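Local coordinates for FYVE-finger-containing Rab5 effector protein rabenosyn-5 (Homo sapiens, PDB 1Z0J), which probably acts as a Rab5 effector, binding Rab GTPases through a minimal Rab-binding domain, at residues B[17-22]-B[43-48]. Numbering follows the deposited sequence.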
ATOM      1  N   GLN B  17     -11.861 -10.286   6.822  1.00 18.72           N
ATOM      2  CA  GLN B  17     -11.035  -9.089   7.034  1.00 16.76           C
ATOM      3  C   GLN B  17     -11.440  -8.332   8.303  1.00 17.62           C
ATOM      4  O   GLN B  17     -10.588  -7.785   9.006  1.00 16.52           O
ATOM      5  CB  GLN B  17     -11.041  -8.179   5.799  1.00 16.48           C
ATOM      6  CG  GLN B  17     -10.158  -6.913   5.919  1.00 16.10           C
ATOM      7  CD  GLN B  17      -8.659  -7.186   6.096  1.00 15.45           C
ATOM      8  OE1 GLN B  17      -8.193  -8.329   5.989  1.00 15.75           O
ATOM      9  NE2 GLN B  17      -7.899  -6.126   6.377  1.00 14.08           N
ATOM     10  N   ILE B  18     -12.744  -8.328   8.599  1.00 18.28           N
ATOM     11  CA  ILE B  18     -13.250  -7.794   9.865  1.00 19.88           C
ATOM     12  C   ILE B  18     -12.580  -8.543  11.019  1.00 19.74           C
ATOM     13  O   ILE B  18     -12.060  -7.928  11.949  1.00 20.12           O
ATOM     14  CB  ILE B  18     -14.807  -7.887   9.945  1.00 19.98           C
ATOM     15  CG1 ILE B  18     -15.449  -6.811   9.062  1.00 22.37           C
ATOM     16  CG2 ILE B  18     -15.306  -7.758  11.390  1.00 22.37           C
ATOM     17  CD1 ILE B  18     -16.945  -6.973   8.847  1.00 18.89           C
ATOM     18  N   ASP B  19     -12.566  -9.870  10.928  1.00 21.92           N
ATOM     19  CA  ASP B  19     -11.880 -10.698  11.914  1.00 23.87           C
ATOM     20  C   ASP B  19     -10.372 -10.407  11.950  1.00 24.47           C
ATOM     21  O   ASP B  19      -9.776 -10.386  13.022  1.00 22.27           O
ATOM     22  CB  ASP B  19     -12.165 -12.188  11.679  1.00 26.00           C
ATOM     23  CG  ASP B  19     -13.591 -12.587  12.062  1.00 28.76           C
ATOM     24  OD1 ASP B  19     -14.321 -11.757  12.648  1.00 29.50           O
ATOM     25  OD2 ASP B  19     -13.984 -13.740  11.777  1.00 31.61           O
ATOM     26  N   ASN B  20      -9.769 -10.152  10.787  1.00 19.91           N
ATOM     27  CA  ASN B  20      -8.355  -9.766  10.721  1.00 21.71           C
ATOM     28  C   ASN B  20      -8.060  -8.434  11.431  1.00 20.34           C
ATOM     29  O   ASN B  20      -7.121  -8.340  12.222  1.00 19.87           O
ATOM     30  CB  ASN B  20      -7.885  -9.729   9.260  1.00 19.13           C
ATOM     31  CG  ASN B  20      -6.369  -9.659   9.122  1.00 20.33           C
ATOM     32  OD1 ASN B  20      -5.624 -10.213   9.931  1.00 23.48           O
ATOM     33  ND2 ASN B  20      -5.908  -8.978   8.078  1.00 18.75           N
ATOM     34  N   ILE B  21      -8.864  -7.405  11.156  1.00 18.61           N
ATOM     35  CA  ILE B  21      -8.708  -6.108  11.828  1.00 19.93           C
ATOM     36  C   ILE B  21      -8.969  -6.210  13.341  1.00 21.11           C
ATOM     37  O   ILE B  21      -8.281  -5.559  14.132  1.00 20.46           O
ATOM     38  CB  ILE B  21      -9.572  -4.984  11.165  1.00 18.21           C
ATOM     39  CG1 ILE B  21      -9.135  -4.747   9.706  1.00 14.91           C
ATOM     40  CG2 ILE B  21      -9.531  -3.682  11.971  1.00 20.65           C
ATOM     41  CD1 ILE B  21      -7.667  -4.337   9.501  1.00 16.03           C
ATOM     42  N   LYS B  22      -9.942  -7.037  13.727  1.00 22.74           N
ATOM     43  CA  LYS B  22     -10.197  -7.339  15.143  1.00 24.84           C
ATOM     44  C   LYS B  22      -8.976  -7.962  15.820  1.00 26.09           C
ATOM     45  O   LYS B  22      -8.718  -7.701  16.989  1.00 25.91           O
ATOM     46  CB  LYS B  22     -11.426  -8.241  15.308  1.00 23.55           C
ATOM     47  CG  LYS B  22     -12.750  -7.498  15.193  1.00 28.82           C
ATOM     48  CD  LYS B  22     -13.940  -8.431  15.354  1.00 33.51           C
ATOM     49  CE  LYS B  22     -15.250  -7.662  15.259  1.00 37.43           C
ATOM     50  NZ  LYS B  22     -16.437  -8.537  15.486  1.00 41.46           N
ATOM     51  N   ASN B  43     -11.041   1.779  10.570  1.00 16.03           N
ATOM     52  CA  ASN B  43     -11.132   0.809   9.477  1.00 15.91           C
ATOM     53  C   ASN B  43     -12.193  -0.260   9.758  1.00 15.27           C
ATOM     54  O   ASN B  43     -12.960  -0.638   8.868  1.00 14.88           O
ATOM     55  CB  ASN B  43      -9.774   0.149   9.223  1.00 15.16           C
ATOM     56  CG  ASN B  43      -9.766  -0.653   7.950  1.00 13.44           C
ATOM     57  OD1 ASN B  43      -9.670  -1.875   7.971  1.00 13.58           O
ATOM     58  ND2 ASN B  43      -9.902   0.035   6.822  1.00 15.54           N
ATOM     59  N   LEU B  44     -12.236  -0.741  10.994  1.00 16.11           N
ATOM     60  CA  LEU B  44     -13.272  -1.680  11.411  1.00 17.46           C
ATOM     61  C   LEU B  44     -14.673  -1.102  11.177  1.00 18.77           C
ATOM     62  O   LEU B  44     -15.544  -1.774  10.630  1.00 15.48           O
ATOM     63  CB  LEU B  44     -13.093  -2.081  12.884  1.00 18.20           C
ATOM     64  CG  LEU B  44     -14.085  -3.103  13.447  1.00 19.91           C
ATOM     65  CD1 LEU B  44     -13.968  -4.439  12.719  1.00 24.68           C
ATOM     66  CD2 LEU B  44     -13.887  -3.286  14.946  1.00 24.21           C
ATOM     67  N   ARG B  45     -14.874   0.152  11.570  1.00 17.90           N
ATOM     68  CA  ARG B  45     -16.153   0.826  11.354  1.00 20.02           C
ATOM     69  C   ARG B  45     -16.523   0.862   9.870  1.00 18.18           C
ATOM     70  O   ARG B  45     -17.676   0.622   9.492  1.00 16.66           O
ATOM     71  CB  ARG B  45     -16.117   2.240  11.934  1.00 20.40           C
ATOM     72  CG  ARG B  45     -16.200   2.280  13.457  1.00 24.85           C
ATOM     73  CD  ARG B  45     -16.487   3.687  13.956  1.00 28.28           C
ATOM     74  NE  ARG B  45     -16.133   3.856  15.364  1.00 33.65           N
ATOM     75  CZ  ARG B  45     -15.019   4.440  15.799  1.00 36.25           C
ATOM     76  NH1 ARG B  45     -14.128   4.921  14.941  1.00 40.74           N
ATOM     77  NH2 ARG B  45     -14.795   4.543  17.103  1.00 38.85           N
ATOM     78  N   GLU B  46     -15.536   1.131   9.026  1.00 16.77           N
ATOM     79  CA  GLU B  46     -15.762   1.203   7.586  1.00 17.36           C
ATOM     80  C   GLU B  46     -16.105  -0.153   6.972  1.00 14.88           C
ATOM     81  O   GLU B  46     -16.987  -0.247   6.113  1.00 16.96           O
ATOM     82  CB  GLU B  46     -14.568   1.860   6.891  1.00 20.71           C
ATOM     83  CG  GLU B  46     -14.563   3.377   7.081  1.00 27.17           C
ATOM     84  CD  GLU B  46     -13.174   3.974   7.214  1.00 33.04           C
ATOM     85  OE1 GLU B  46     -12.190   3.321   6.809  1.00 36.17           O
ATOM     86  OE2 GLU B  46     -13.073   5.112   7.724  1.00 36.42           O
ATOM     87  N   LEU B  47     -15.413  -1.204   7.414  1.00 14.38           N
ATOM     88  CA  LEU B  47     -15.719  -2.558   6.968  1.00 13.55           C
ATOM     89  C   LEU B  47     -17.135  -2.959   7.375  1.00 14.12           C
ATOM     90  O   LEU B  47     -17.872  -3.548   6.575  1.00 14.25           O
ATOM     91  CB  LEU B  47     -14.704  -3.555   7.531  1.00 14.80           C
ATOM     92  CG  LEU B  47     -13.245  -3.428   7.076  1.00 14.33           C
ATOM     93  CD1 LEU B  47     -12.366  -4.336   7.910  1.00 14.88           C
ATOM     94  CD2 LEU B  47     -13.078  -3.732   5.582  1.00 17.49           C
ATOM     95  N   LYS B  48     -17.518  -2.636   8.609  1.00 14.17           N
ATOM     96  CA  LYS B  48     -18.864  -2.938   9.097  1.00 16.32           C
ATOM     97  C   LYS B  48     -19.948  -2.173   8.327  1.00 14.99           C
ATOM     98  O   LYS B  48     -21.011  -2.722   8.039  1.00 16.47           O
ATOM     99  CB  LYS B  48     -18.962  -2.664  10.599  1.00 16.66           C
ATOM    100  CG  LYS B  48     -18.244  -3.694  11.455  1.00 17.10           C
ATOM    101  CD  LYS B  48     -18.380  -3.386  12.943  1.00 23.82           C
ATOM    102  CE  LYS B  48     -17.934  -4.567  13.790  1.00 31.43           C
ATOM    103  NZ  LYS B  48     -18.255  -4.386  15.234  1.00 36.95           N
TER
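L47 pushes its CD1 methyl into a hollow between Q17, I18 and I21. Its CD1 lies 3.7 Å from CG1 of I21 and also rests on CG of Q17. CG1 of I18 passes the root of the leucine, 3.7 Å from its CB. Leucine suits this place because its fork carries a methyl out from the backbone, whereas the beta-branched isoleucines present broad walls close to their own helix. L44 makes the second bump: with CG anti to the backbone N (chi1 -178°), its CD1 reaches CG2 of I18 at 3.8 Å and brushes the CG of K22. CG2 of I21 lies 4.0 Å from CB of L44, so I21 packs against the base of L44 as well as the tip of L47.

On one flank OD1 of N43 lies 3.4 Å from CG1 of I21, yet its hydrogen bond goes to an aromatic side chain of the partner protein. Q17 likewise offers its methylene to L47; its bent chain lets OE1 accept a fairly straight bond from ND2 of N20, the donor above the carbonyl plane and off the lone pair, while NE2 hydrogen-bonds to an aromatic side chain and the backbone of the other protein's chain. On the exposed flank the extended chains of K22 and K48 converge at about a right angle over the seam, bringing their NZ atoms to 4.5 Å. The like charges probably repel mildly, screened by solvent, while the long aliphatic stems cover the seam.

Segments 17-22 and 43-48 run nearly antiparallel (165°), their axes 9.8 Å apart at closest approach. This is the middle of a two-helix hairpin of helices 11-30 and 34-54, L44 also touching I25 and L47 touching L14, while the partner protein covers the Q17 and N43 side.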